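Local coordinates for fluvirucin B1 DH domain from module 1 (PDB 6OBV), which probably removes water from a beta-hydroxyacyl intermediate, as the dehydratase domain of the first module in fluvirucin B1 polyketide assembly, at residues 279-284 against 290-295; 235-240 against 275-280; 84-89 against 130-135. All coordinates share one frame; numbering follows the deposited sequence.

Interaction 1 (279-284 against 290-295); sequences LHITDT and AGITSL
Leu279 and Ile292 share a first torsion, with chi1 near -56° in Leu279 and near -67° in Ile292, so that in each the CG or CG1 branch stands anti to the carbonyl carbon and beside the backbone N. Because the two residues face each other across antiparallel strands, these branches leave the sheet side by side, pointing the same way, and Leu279 CD1 comes 4.0 Å from Ile292 CD1. The same Leu279 CD1 also approaches Leu295 CD2 at 4.3 Å. Further along, Ile281 stands on the same face, where its CB is 4.3 Å from Ala290 CB, and its CD1 reaches diagonally to Ile292 CD1. Leu230 of helix 227-232 packs on both Ile281 and Ile292, which identifies this apolar face as the one turned toward that helix.

On the other face, His280 is paired with Gly291. His280 ND1 comes obliquely to within 3.8 Å of Gly291 CA.

The backbones give the register. The strand axes run at 174° to each other, and Leu279 with Ile292 and Ile281 with Ala290 form hydrogen-bonded pairs, with His280 and Gly291 as the non-hydrogen-bonded pair between them. Ile292 N reaches Leu279 O at 2.6 Å, nearly on the line of that carbonyl, and Leu279 N reaches Ile292 O at 2.9 Å. The second pair is less even: Ile281 N lies 2.7 Å from Ala290 O, whereas Ala290 N, above the carbonyl plane of Ile281, is 3.2 Å from Ile281 O. Beyond Ile292 the chain turns a corner at Thr293, where Thr293 and Ser294 form a classic beta bulge against strand 247-257. This is an antiparallel beta hairpin packed on a central helix, as expected in the hotdog folds of polyketide synthase dehydratases.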
# COMPACT_ATOMS: atom_id res chain seq x y z
N LEU A 279 -3.89 -33.77 -1.39
CA LEU A 279 -3.54 -33.75 -2.81
C LEU A 279 -2.06 -33.47 -2.97
O LEU A 279 -1.51 -32.55 -2.36
CB LEU A 279 -4.33 -32.70 -3.62
CG LEU A 279 -5.86 -32.73 -3.60
CD1 LEU A 279 -6.29 -31.42 -3.03
CD2 LEU A 279 -6.45 -32.91 -4.96
N HIS A 280 -1.44 -34.26 -3.83
CA HIS A 280 -0.03 -34.11 -4.13
C HIS A 280 0.09 -34.02 -5.63
O HIS A 280 -0.39 -34.89 -6.36
CB HIS A 280 0.78 -35.25 -3.52
CG HIS A 280 0.73 -35.25 -2.02
ND1 HIS A 280 1.34 -34.28 -1.25
CD2 HIS A 280 0.08 -36.06 -1.15
CE1 HIS A 280 1.10 -34.51 0.02
NE2 HIS A 280 0.34 -35.58 0.12
N ILE A 281 0.66 -32.91 -6.10
CA ILE A 281 0.63 -32.52 -7.49
C ILE A 281 2.05 -32.60 -8.00
O ILE A 281 2.98 -32.12 -7.34
CB ILE A 281 0.01 -31.12 -7.64
CG1 ILE A 281 -1.45 -31.17 -7.18
CG2 ILE A 281 0.06 -30.62 -9.05
CD1 ILE A 281 -2.08 -29.82 -7.09
N THR A 282 2.23 -33.26 -9.13
CA THR A 282 3.53 -33.40 -9.75
C THR A 282 3.44 -32.89 -11.18
O THR A 282 2.35 -32.63 -11.68
CB THR A 282 3.99 -34.86 -9.75
OG1 THR A 282 2.90 -35.68 -10.20
CG2 THR A 282 4.39 -35.27 -8.35
N ASP A 283 4.59 -32.75 -11.83
CA ASP A 283 4.55 -32.37 -13.23
C ASP A 283 4.61 -33.64 -14.09
O ASP A 283 4.71 -34.76 -13.58
CB ASP A 283 5.65 -31.35 -13.54
CG ASP A 283 7.06 -31.86 -13.24
OD1 ASP A 283 7.33 -33.09 -13.34
OD2 ASP A 283 7.92 -31.01 -12.93
N THR A 284 4.51 -33.48 -15.41
CA THR A 284 4.38 -34.65 -16.27
C THR A 284 5.65 -35.49 -16.33
O THR A 284 5.67 -36.47 -17.07
CB THR A 284 3.98 -34.24 -17.69
OG1 THR A 284 4.95 -33.34 -18.23
CG2 THR A 284 2.59 -33.58 -17.67
N ALA A 290 3.19 -29.20 -6.13
CA ALA A 290 2.53 -28.66 -4.96
C ALA A 290 2.05 -29.82 -4.11
O ALA A 290 1.85 -30.93 -4.61
CB ALA A 290 1.36 -27.74 -5.33
N GLY A 291 1.90 -29.55 -2.83
CA GLY A 291 1.28 -30.49 -1.92
C GLY A 291 0.23 -29.76 -1.11
O GLY A 291 0.44 -28.63 -0.68
N ILE A 292 -0.92 -30.40 -0.96
CA ILE A 292 -1.97 -29.89 -0.08
C ILE A 292 -2.24 -30.98 0.96
O ILE A 292 -2.69 -32.08 0.61
CB ILE A 292 -3.25 -29.54 -0.85
CG1 ILE A 292 -3.00 -28.34 -1.77
CG2 ILE A 292 -4.36 -29.24 0.13
CD1 ILE A 292 -3.53 -28.54 -3.17
N THR A 293 -1.93 -30.68 2.22
CA THR A 293 -2.14 -31.70 3.25
C THR A 293 -3.62 -31.96 3.48
O THR A 293 -4.04 -33.11 3.58
CB THR A 293 -1.46 -31.28 4.55
OG1 THR A 293 -0.06 -31.11 4.30
CG2 THR A 293 -1.67 -32.35 5.61
N SER A 294 -4.43 -30.91 3.54
CA SER A 294 -5.85 -31.12 3.79
C SER A 294 -6.67 -30.05 3.09
O SER A 294 -6.38 -28.86 3.21
CB SER A 294 -6.15 -31.10 5.28
OG SER A 294 -7.53 -31.23 5.50
N LEU A 295 -7.72 -30.49 2.40
CA LEU A 295 -8.70 -29.58 1.82
C LEU A 295 -10.09 -30.03 2.27
O LEU A 295 -10.45 -31.19 2.07
CB LEU A 295 -8.61 -29.54 0.29
CG LEU A 295 -9.79 -28.85 -0.40
CD1 LEU A 295 -9.88 -27.37 -0.01
CD2 LEU A 295 -9.73 -29.03 -1.91

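Interaction 2 (235-240 against 275-280); sequences HATGLI and GATSLH
Thr237 and Thr277 cross obliquely and meet through their methyl groups, Thr237 CG2 lying 3.9 Å from Thr277 CG2. The two side chains reach this point by different torsions. In Thr237 the methyl is anti to the carbonyl carbon, which leaves OG1 between the backbone N and the carbonyl carbon (chi1 42°); in Thr277 the methyl is instead anti to the backbone N. Each CB is directed at the opposing segment, and the backbones stay well apart, with Thr237 CA 8.2 Å from Thr277 CA.

The contact is apolar despite its two hydroxyls. Thr237 OG1 and Thr277 OG1 are 5.5 Å apart, too far for a hydrogen bond, and Thr237 OG1 is engaged instead by the backbone O of Leu234, just before its own segment. That bond gives Thr237 a local polar partner and is consistent with the torsion that turns the methyl to the strand.

A second, looser approach runs from Thr237 CG2 to Leu279 CD2, at 4.4 Å. Thr277 and Leu279 are two residues apart on one strand and present their side chains on the same face. At Thr237 CG2 the directions to Thr277 CG2 and Leu279 CD2 open by about 69°, so one methyl serves two neighbouring strand positions. The buried surface is correspondingly small, 80 Å² for both sides together.

Ala269 of strand 264-271 also touches Thr237, Thr277 and Leu279, and so belongs to the same apolar patch. The connection that leads from helix 227-232 into helix 238-241 therefore rests on strands 277-282 and 264-271 through Thr237, while Ala236 turns to strands 196-202 and 205-211, and Leu239 and Ile240 carry the packing onto Ile201 of strand 196-202.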
# COMPACT_ATOMS: atom_id res chain seq x y z
N HIS A 235 -11.05 -31.54 -9.56
CA HIS A 235 -12.26 -32.06 -10.20
C HIS A 235 -12.35 -33.58 -10.15
O HIS A 235 -13.45 -34.12 -10.14
CB HIS A 235 -12.32 -31.56 -11.63
CG HIS A 235 -12.46 -30.07 -11.72
ND1 HIS A 235 -12.55 -29.39 -12.91
CD2 HIS A 235 -12.53 -29.13 -10.74
CE1 HIS A 235 -12.67 -28.10 -12.67
NE2 HIS A 235 -12.66 -27.91 -11.36
N ALA A 236 -11.22 -34.28 -10.14
CA ALA A 236 -11.27 -35.73 -10.22
C ALA A 236 -11.69 -36.39 -8.91
O ALA A 236 -12.06 -37.57 -8.92
CB ALA A 236 -9.91 -36.28 -10.65
N THR A 237 -11.65 -35.66 -7.80
CA THR A 237 -11.94 -36.24 -6.49
C THR A 237 -13.39 -36.67 -6.36
O THR A 237 -13.70 -37.57 -5.58
CB THR A 237 -11.60 -35.26 -5.38
OG1 THR A 237 -12.04 -33.96 -5.78
CG2 THR A 237 -10.14 -35.22 -5.17
N GLY A 238 -14.30 -36.01 -7.10
CA GLY A 238 -15.72 -36.37 -7.02
C GLY A 238 -16.07 -37.72 -7.63
O GLY A 238 -17.19 -38.20 -7.41
N LEU A 239 -15.13 -38.34 -8.36
CA LEU A 239 -15.42 -39.60 -9.04
C LEU A 239 -15.72 -40.72 -8.07
O LEU A 239 -16.44 -41.67 -8.42
CB LEU A 239 -14.25 -39.97 -9.94
CG LEU A 239 -14.12 -39.05 -11.16
CD1 LEU A 239 -12.73 -39.09 -11.77
CD2 LEU A 239 -15.17 -39.39 -12.21
N ILE A 240 -15.18 -40.66 -6.86
CA ILE A 240 -15.47 -41.71 -5.88
C ILE A 240 -16.73 -41.38 -5.09
O ILE A 240 -17.70 -42.17 -5.09
CB ILE A 240 -14.26 -41.91 -4.94
CG1 ILE A 240 -13.01 -42.14 -5.78
CG2 ILE A 240 -14.53 -43.06 -3.97
CD1 ILE A 240 -11.94 -42.89 -5.11
N GLY A 275 -12.61 -36.48 6.99
CA GLY A 275 -13.58 -36.17 5.97
C GLY A 275 -13.04 -35.20 4.95
O GLY A 275 -13.82 -34.59 4.22
N ALA A 276 -11.73 -35.04 4.89
CA ALA A 276 -11.06 -34.11 4.01
C ALA A 276 -10.25 -34.90 2.99
O ALA A 276 -10.12 -36.12 3.08
CB ALA A 276 -10.17 -33.14 4.80
N THR A 277 -9.68 -34.17 2.01
CA THR A 277 -8.89 -34.74 0.93
C THR A 277 -7.48 -34.16 0.98
O THR A 277 -7.30 -32.96 1.18
CB THR A 277 -9.48 -34.41 -0.46
OG1 THR A 277 -10.88 -34.74 -0.50
CG2 THR A 277 -8.71 -35.17 -1.59
N SER A 278 -6.48 -35.02 0.78
CA SER A 278 -5.12 -34.53 0.56
C SER A 278 -4.80 -34.62 -0.93
O SER A 278 -5.38 -35.42 -1.66
CB SER A 278 -4.10 -35.31 1.38
OG SER A 278 -3.88 -36.61 0.86
N LEU A 279 -3.89 -33.77 -1.39
CA LEU A 279 -3.54 -33.75 -2.81
C LEU A 279 -2.06 -33.47 -2.97
O LEU A 279 -1.51 -32.55 -2.36
CB LEU A 279 -4.33 -32.70 -3.62
CG LEU A 279 -5.86 -32.73 -3.60
CD1 LEU A 279 -6.29 -31.42 -3.03
CD2 LEU A 279 -6.45 -32.91 -4.96
N HIS A 280 -1.44 -34.26 -3.83
CA HIS A 280 -0.03 -34.11 -4.13
C HIS A 280 0.09 -34.02 -5.63
O HIS A 280 -0.39 -34.89 -6.36
CB HIS A 280 0.78 -35.25 -3.52
CG HIS A 280 0.73 -35.25 -2.02
ND1 HIS A 280 1.34 -34.28 -1.25
CD2 HIS A 280 0.08 -36.06 -1.15
CE1 HIS A 280 1.10 -34.51 0.02
NE2 HIS A 280 0.34 -35.58 0.12

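Interaction 3 (84-89 against 130-135)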
# COMPACT_ATOMS: atom_id res chain seq x y z
N GLU A 84 -3.56 -18.92 -4.33
CA GLU A 84 -2.48 -18.33 -5.11
C GLU A 84 -2.09 -16.95 -4.56
O GLU A 84 -0.90 -16.61 -4.48
CB GLU A 84 -2.85 -18.22 -6.58
CG GLU A 84 -1.90 -17.30 -7.40
CD GLU A 84 -0.53 -17.94 -7.68
OE1 GLU A 84 -0.32 -19.10 -7.24
OE2 GLU A 84 0.32 -17.29 -8.35
N LEU A 85 -3.09 -16.15 -4.17
CA LEU A 85 -2.80 -14.82 -3.64
C LEU A 85 -2.05 -14.90 -2.33
O LEU A 85 -1.06 -14.19 -2.12
CB LEU A 85 -4.11 -14.05 -3.47
CG LEU A 85 -4.69 -13.55 -4.78
CD1 LEU A 85 -6.08 -12.95 -4.63
CD2 LEU A 85 -3.73 -12.54 -5.43
N ALA A 86 -2.52 -15.76 -1.42
CA ALA A 86 -1.89 -15.90 -0.12
C ALA A 86 -0.46 -16.42 -0.25
O ALA A 86 0.44 -15.96 0.45
CB ALA A 86 -2.75 -16.82 0.76
N VAL A 87 -0.24 -17.39 -1.14
CA VAL A 87 1.11 -17.94 -1.27
C VAL A 87 2.06 -16.90 -1.86
O VAL A 87 3.20 -16.76 -1.39
CB VAL A 87 1.07 -19.24 -2.09
CG1 VAL A 87 2.48 -19.57 -2.58
CG2 VAL A 87 0.52 -20.38 -1.23
N ARG A 88 1.62 -16.16 -2.87
CA ARG A 88 2.48 -15.12 -3.44
C ARG A 88 2.87 -14.09 -2.40
O ARG A 88 4.02 -13.62 -2.38
CB ARG A 88 1.78 -14.46 -4.62
CG ARG A 88 2.68 -13.51 -5.43
CD ARG A 88 4.01 -14.16 -5.71
NE ARG A 88 4.91 -13.27 -6.45
CZ ARG A 88 5.67 -12.33 -5.89
NH1 ARG A 88 5.64 -12.14 -4.58
NH2 ARG A 88 6.46 -11.57 -6.64
N ALA A 89 1.95 -13.72 -1.51
CA ALA A 89 2.32 -12.78 -0.45
C ALA A 89 3.31 -13.43 0.51
O ALA A 89 4.25 -12.78 0.98
CB ALA A 89 1.08 -12.30 0.29
N ARG A 130 3.16 -15.94 10.35
CA ARG A 130 2.54 -14.68 9.94
C ARG A 130 1.06 -14.90 9.64
O ARG A 130 0.68 -15.95 9.09
CB ARG A 130 3.21 -14.10 8.70
CG ARG A 130 4.67 -13.72 8.88
CD ARG A 130 5.18 -13.08 7.61
NE ARG A 130 6.61 -12.73 7.64
CZ ARG A 130 7.08 -11.51 7.86
NH1 ARG A 130 6.24 -10.51 8.12
NH2 ARG A 130 8.38 -11.29 7.84
N GLU A 131 0.23 -13.93 10.01
CA GLU A 131 -1.18 -13.96 9.67
C GLU A 131 -1.35 -13.31 8.30
O GLU A 131 -0.66 -12.34 7.97
CB GLU A 131 -2.03 -13.24 10.71
CG GLU A 131 -2.30 -14.03 11.96
CD GLU A 131 -1.07 -14.10 12.86
OE1 GLU A 131 -0.60 -13.04 13.33
OE2 GLU A 131 -0.58 -15.23 13.10
N VAL A 132 -2.26 -13.87 7.51
CA VAL A 132 -2.52 -13.37 6.16
C VAL A 132 -4.03 -13.25 6.03
O VAL A 132 -4.78 -13.99 6.67
CB VAL A 132 -1.92 -14.28 5.07
CG1 VAL A 132 -2.56 -15.65 5.10
CG2 VAL A 132 -2.02 -13.64 3.67
N ALA A 133 -4.46 -12.27 5.24
CA ALA A 133 -5.87 -12.01 4.98
C ALA A 133 -5.98 -11.47 3.56
O ALA A 133 -5.07 -10.79 3.09
CB ALA A 133 -6.45 -11.01 6.00
N VAL A 134 -7.06 -11.82 2.85
CA VAL A 134 -7.34 -11.28 1.52
C VAL A 134 -8.65 -10.51 1.58
O VAL A 134 -9.68 -11.05 1.99
CB VAL A 134 -7.42 -12.38 0.44
CG1 VAL A 134 -7.59 -11.75 -0.95
CG2 VAL A 134 -6.17 -13.25 0.43
N HIS A 135 -8.61 -9.23 1.20
CA HIS A 135 -9.76 -8.35 1.08
C HIS A 135 -9.99 -7.97 -0.38
O HIS A 135 -9.07 -7.98 -1.20
CB HIS A 135 -9.56 -7.07 1.91
CG HIS A 135 -9.54 -7.31 3.38
ND1 HIS A 135 -8.44 -7.80 4.05
CD2 HIS A 135 -10.50 -7.13 4.33
CE1 HIS A 135 -8.71 -7.91 5.33
NE2 HIS A 135 -9.96 -7.51 5.53
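Leu85 and Ala86 of helix 79-92 pack on Val134 and Val132 of strand 130-137, the helix-on-sheet packing of a hotdog fold, which polyketide synthase dehydratases contain twice.

There are two apolar contacts. In the first, Ala86 CB lies 4.4 Å from Val132 CG2, at the level where the backbones come nearest, with 6.8 Å between Ala86 CA and Val132 CA. In the second, the side chains of Leu85 and Val134 cross at about a right angle. Val132 and Val134 both direct their side chains toward the helix, as alternate residues of a strand can, while Ala133 between them points away. All four touching residues are buried, and together the segments bury 165 Å².

No hydrogen bond joins the two segments; the polar groups are bonded within the helix or to other parts of the chain. The helix keeps its own backbone bonds, such as Ala89 N to Leu85 O at 3.1 Å. From another side of the helix, both carboxylate oxygens of Glu84 accept backbone N-H groups, OE1 from Ile225 and OE2 from Gly224. The strand is bonded to its neighbours 115-121 and 144-152.

With chi1 at -175°, Val134 sets CG1 anti to its backbone nitrogen, and this branch meets the leucine: Val134 CG1 is 4.2 Å from Leu85 CD1, whereas Val134 CG2 stands 5.1 Å from that same Leu85 CD1.

In the fold
Interaction 3 comes first along the chain, in the N-terminal half, where helix 79-92 backs onto strand 130-137. Interaction 2 opens at 235-240 and closes at 275-280, on the strand where interaction 1 then begins. These two are directly joined: both use strand 277-282, share Leu279 and His280, and have centres 11 Å apart. From interaction 3 the centres are about 19 Å to interaction 1 and about 24 Å to interaction 2, with no touching atoms. This separation fits a double-hotdog dehydratase: interaction 3 packs the helix of one hotdog, interaction 1 pairs strands of what is probably the other hotdog's sheet, and interaction 2 packs the segment after helix 227-232 on it.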